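Local atomic coordinates of lovastatin nonaketide synthase, polyketide synthase component (Aspergillus terreus, PDB entry 7CPX), a protein that builds the nonaketide backbone of lovastatin from malonyl-CoA as an iterative multidomain polyketide synthase, partnering with the separate protein LovC. Residues V517-T531 and L884-E896. The protein carries 2 engineered substitutions. Sequence-based numbering, arbitrary orientation.
Sequences VLPFRRAIVGHSHET and LDSFSRALAYLWE
Trp-895 presents its indole to residues 517-523: CD of Arg-521 lies over one ring face, the N of Arg-522 sits in the ring plane at the edge, and CG2 of Val-517 approaches obliquely, 3.8 Å from NE1 of Trp-895. The guanidinium of Arg-521 does not stack on the indole, since their planes are 71° apart; one face of it holds the O of Leu-518 instead. At the other end, CD2 of Leu-884 makes a CH-pi contact over one face of the His-527 ring, 4.0 Å from its centroid and 17° off the normal. One face of the Arg-889 guanidinium receives CG1 of Val-525, off-centre, nearer its outer atoms.

The axes of strand 520-524 and helix segment 884-896 run antiparallel (173°) and approach to 7.7 Å. This strand is the middle one of a three-stranded antiparallel sheet, between 475-479 and 546-547; helix 883-898, which begins within the malonyl-CoA:ACP transacylase region, packs on one face, while Ile-524 turns to helix 529-542 on the other. Such a sheet carrying helices is consistent with the linker domain between ketosynthase and acyltransferase in fatty acid and polyketide synthases.

At the centre, CB of Ala-523 meets CB of Ala-892. Val-525 spreads its two methyls over one turn of the helix, CG1, anti to the backbone N, on the Asp-885 backbone and CG2 on CA of Arg-889. Glu-896 extends alongside Arg-522, its OE2 forming a long salt bridge with NE of Arg-522, 3.9 Å away. That NE also donates to the O of Ala-523, while NH1 of Arg-522 bonds to the O of Ile-544.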
# COMPACT_ATOMS: atom_id res chain seq x y z
N VAL A 517 53.15 1.92 9.05
CA VAL A 517 53.22 3.27 9.59
C VAL A 517 51.99 4.03 9.12
O VAL A 517 51.57 3.91 7.96
CB VAL A 517 54.51 3.98 9.17
CG1 VAL A 517 54.53 5.40 9.69
CG2 VAL A 517 55.73 3.21 9.67
N LEU A 518 51.41 4.82 10.00
CA LEU A 518 50.17 5.53 9.76
C LEU A 518 50.29 6.97 10.23
O LEU A 518 51.15 7.29 11.05
CB LEU A 518 49.00 4.82 10.47
CG LEU A 518 48.79 3.38 10.00
CD1 LEU A 518 47.76 2.66 10.84
CD2 LEU A 518 48.38 3.35 8.54
N PRO A 519 49.43 7.87 9.72
CA PRO A 519 49.61 9.30 9.98
C PRO A 519 49.85 9.64 11.44
O PRO A 519 50.88 10.25 11.77
CB PRO A 519 48.29 9.91 9.48
CG PRO A 519 47.84 8.98 8.42
CD PRO A 519 48.26 7.61 8.86
N PHE A 520 48.93 9.27 12.32
CA PHE A 520 49.09 9.55 13.74
C PHE A 520 50.08 8.55 14.32
O PHE A 520 49.87 7.34 14.24
CB PHE A 520 47.75 9.48 14.46
CG PHE A 520 46.80 10.58 14.07
CD1 PHE A 520 46.01 10.46 12.95
CD2 PHE A 520 46.72 11.74 14.83
CE1 PHE A 520 45.14 11.47 12.59
CE2 PHE A 520 45.85 12.75 14.47
CZ PHE A 520 45.06 12.62 13.35
N ARG A 521 51.16 9.06 14.91
CA ARG A 521 52.26 8.23 15.38
C ARG A 521 52.53 8.49 16.85
O ARG A 521 52.35 9.61 17.35
CB ARG A 521 53.54 8.52 14.58
CG ARG A 521 53.45 8.24 13.09
CD ARG A 521 54.68 8.77 12.37
NE ARG A 521 54.69 8.43 10.96
CZ ARG A 521 54.06 9.12 10.01
NH1 ARG A 521 53.34 10.19 10.30
NH2 ARG A 521 54.17 8.72 8.75
N ARG A 522 52.97 7.45 17.54
CA ARG A 522 53.52 7.58 18.88
C ARG A 522 54.60 6.54 19.07
O ARG A 522 54.60 5.49 18.42
CB ARG A 522 52.44 7.43 19.97
CG ARG A 522 52.96 7.54 21.40
CD ARG A 522 53.65 8.88 21.67
NE ARG A 522 54.42 8.86 22.91
CZ ARG A 522 54.01 9.38 24.07
NH1 ARG A 522 52.83 9.97 24.19
NH2 ARG A 522 54.81 9.30 25.13
N ALA A 523 55.55 6.85 19.95
CA ALA A 523 56.66 5.96 20.25
C ALA A 523 56.87 5.93 21.75
O ALA A 523 56.80 6.96 22.42
CB ALA A 523 57.92 6.40 19.52
N ILE A 524 57.15 4.74 22.28
CA ILE A 524 57.30 4.50 23.70
C ILE A 524 58.73 4.06 23.96
O ILE A 524 59.29 3.27 23.20
CB ILE A 524 56.30 3.44 24.20
CG1 ILE A 524 54.89 3.76 23.70
CG2 ILE A 524 56.32 3.36 25.70
CD1 ILE A 524 54.37 5.13 24.11
N VAL A 525 59.32 4.58 25.03
CA VAL A 525 60.71 4.34 25.37
C VAL A 525 60.76 3.49 26.63
O VAL A 525 60.16 3.84 27.65
CB VAL A 525 61.48 5.66 25.57
CG1 VAL A 525 62.89 5.40 26.03
CG2 VAL A 525 61.48 6.47 24.28
N GLY A 526 61.48 2.37 26.55
CA GLY A 526 61.64 1.49 27.69
C GLY A 526 62.60 0.35 27.42
O GLY A 526 62.53 -0.31 26.38
N HIS A 527 63.52 0.12 28.36
CA HIS A 527 64.52 -0.93 28.18
C HIS A 527 63.91 -2.32 28.38
O HIS A 527 64.24 -3.25 27.65
CB HIS A 527 65.68 -0.72 29.15
CG HIS A 527 66.76 -1.76 29.03
ND1 HIS A 527 67.57 -2.12 30.08
CD2 HIS A 527 67.16 -2.51 27.98
CE1 HIS A 527 68.42 -3.05 29.69
NE2 HIS A 527 68.19 -3.30 28.41
N SER A 528 63.03 -2.46 29.37
CA SER A 528 62.45 -3.75 29.73
C SER A 528 60.93 -3.67 29.68
O SER A 528 60.34 -2.64 29.36
CB SER A 528 62.93 -4.18 31.13
OG SER A 528 62.51 -3.25 32.11
N HIS A 529 60.29 -4.80 30.01
CA HIS A 529 58.83 -4.86 29.95
C HIS A 529 58.19 -3.89 30.93
O HIS A 529 57.22 -3.21 30.58
CB HIS A 529 58.36 -6.29 30.23
CG HIS A 529 58.70 -7.26 29.15
ND1 HIS A 529 59.80 -8.09 29.21
CD2 HIS A 529 58.08 -7.54 27.97
CE1 HIS A 529 59.84 -8.84 28.11
NE2 HIS A 529 58.82 -8.52 27.35
N GLU A 530 58.71 -3.80 32.15
CA GLU A 530 58.14 -2.87 33.12
C GLU A 530 58.33 -1.43 32.66
O GLU A 530 57.40 -0.61 32.75
CB GLU A 530 58.79 -3.08 34.49
CG GLU A 530 58.54 -4.46 35.08
CD GLU A 530 59.14 -4.62 36.46
OE1 GLU A 530 59.74 -3.64 36.97
OE2 GLU A 530 59.02 -5.72 37.04
N THR A 531 59.52 -1.10 32.16
CA THR A 531 59.79 0.26 31.71
C THR A 531 58.88 0.63 30.55
O THR A 531 58.30 1.72 30.51
CB THR A 531 61.26 0.40 31.31
OG1 THR A 531 62.09 -0.18 32.32
CG2 THR A 531 61.63 1.86 31.13
N LEU A 884 70.01 3.65 27.53
CA LEU A 884 69.13 2.92 26.62
C LEU A 884 67.88 3.74 26.34
O LEU A 884 67.45 3.86 25.19
CB LEU A 884 68.74 1.57 27.21
CG LEU A 884 69.83 0.57 27.62
CD1 LEU A 884 71.11 0.79 26.84
CD2 LEU A 884 70.08 0.64 29.11
N ASP A 885 67.28 4.32 27.38
CA ASP A 885 66.09 5.13 27.20
C ASP A 885 66.40 6.35 26.34
O ASP A 885 65.59 6.74 25.50
CB ASP A 885 65.52 5.55 28.55
CG ASP A 885 65.10 4.36 29.40
OD1 ASP A 885 65.28 3.21 28.94
OD2 ASP A 885 64.60 4.58 30.52
N SER A 886 67.56 6.97 26.55
CA SER A 886 67.90 8.16 25.76
C SER A 886 68.01 7.82 24.28
O SER A 886 67.42 8.50 23.43
CB SER A 886 69.22 8.75 26.28
OG SER A 886 69.13 9.05 27.66
N PHE A 887 68.76 6.77 23.94
CA PHE A 887 68.93 6.42 22.54
C PHE A 887 67.61 5.94 21.93
O PHE A 887 67.29 6.27 20.78
CB PHE A 887 70.00 5.35 22.39
CG PHE A 887 70.25 4.94 20.97
CD1 PHE A 887 71.05 5.71 20.14
CD2 PHE A 887 69.68 3.79 20.46
CE1 PHE A 887 71.28 5.33 18.83
CE2 PHE A 887 69.90 3.41 19.15
CZ PHE A 887 70.70 4.18 18.34
N SER A 888 66.83 5.17 22.69
CA SER A 888 65.54 4.72 22.20
C SER A 888 64.59 5.90 21.99
O SER A 888 63.77 5.87 21.07
CB SER A 888 64.93 3.71 23.17
OG SER A 888 63.64 3.31 22.74
N ARG A 889 64.70 6.94 22.82
CA ARG A 889 63.87 8.13 22.63
C ARG A 889 64.32 8.90 21.40
O ARG A 889 63.49 9.49 20.69
CB ARG A 889 63.93 9.01 23.87
CG ARG A 889 63.03 10.23 23.80
CD ARG A 889 63.08 11.04 25.09
NE ARG A 889 62.70 10.25 26.26
CZ ARG A 889 63.55 9.62 27.06
NH1 ARG A 889 64.86 9.67 26.85
NH2 ARG A 889 63.08 8.93 28.09
N ALA A 890 65.62 8.93 21.13
CA ALA A 890 66.09 9.54 19.89
C ALA A 890 65.52 8.81 18.68
O ALA A 890 65.00 9.44 17.74
CB ALA A 890 67.62 9.53 19.84
N LEU A 891 65.58 7.48 18.69
CA LEU A 891 65.00 6.71 17.59
C LEU A 891 63.49 6.90 17.53
O LEU A 891 62.90 6.92 16.44
CB LEU A 891 65.34 5.23 17.75
CG LEU A 891 66.80 4.83 17.52
CD1 LEU A 891 66.96 3.32 17.68
CD2 LEU A 891 67.29 5.28 16.16
N ALA A 892 62.85 7.04 18.69
CA ALA A 892 61.41 7.27 18.74
C ALA A 892 61.05 8.59 18.08
O ALA A 892 60.07 8.67 17.33
CB ALA A 892 60.94 7.25 20.19
N TYR A 893 61.81 9.65 18.36
CA TYR A 893 61.58 10.93 17.72
C TYR A 893 61.78 10.82 16.21
O TYR A 893 60.97 11.31 15.42
CB TYR A 893 62.51 11.98 18.31
CG TYR A 893 62.10 13.41 18.04
CD1 TYR A 893 62.15 13.93 16.76
CD2 TYR A 893 61.67 14.24 19.07
CE1 TYR A 893 61.78 15.24 16.50
CE2 TYR A 893 61.30 15.55 18.82
CZ TYR A 893 61.36 16.04 17.54
OH TYR A 893 60.99 17.34 17.28
N LEU A 894 62.86 10.15 15.80
CA LEU A 894 63.12 9.95 14.38
C LEU A 894 61.94 9.25 13.70
O LEU A 894 61.51 9.66 12.62
CB LEU A 894 64.40 9.14 14.18
CG LEU A 894 65.71 9.91 14.28
CD1 LEU A 894 66.86 8.96 14.55
CD2 LEU A 894 65.96 10.70 13.01
N TRP A 895 61.42 8.20 14.33
CA TRP A 895 60.31 7.46 13.74
C TRP A 895 59.05 8.31 13.70
O TRP A 895 58.42 8.44 12.65
CB TRP A 895 60.07 6.17 14.53
CG TRP A 895 59.01 5.31 13.93
CD1 TRP A 895 59.16 4.42 12.91
CD2 TRP A 895 57.63 5.26 14.31
NE1 TRP A 895 57.96 3.81 12.63
CE2 TRP A 895 57.00 4.31 13.48
CE3 TRP A 895 56.86 5.92 15.27
CZ2 TRP A 895 55.65 4.00 13.58
CZ3 TRP A 895 55.52 5.62 15.37
CH2 TRP A 895 54.93 4.67 14.53
N GLU A 896 58.69 8.92 14.83
CA GLU A 896 57.49 9.75 14.86
C GLU A 896 57.56 10.87 13.83
O GLU A 896 56.53 11.36 13.38
CB GLU A 896 57.29 10.34 16.26
CG GLU A 896 56.95 9.31 17.32
CD GLU A 896 56.76 9.93 18.69
OE1 GLU A 896 56.96 11.15 18.82
OE2 GLU A 896 56.41 9.19 19.63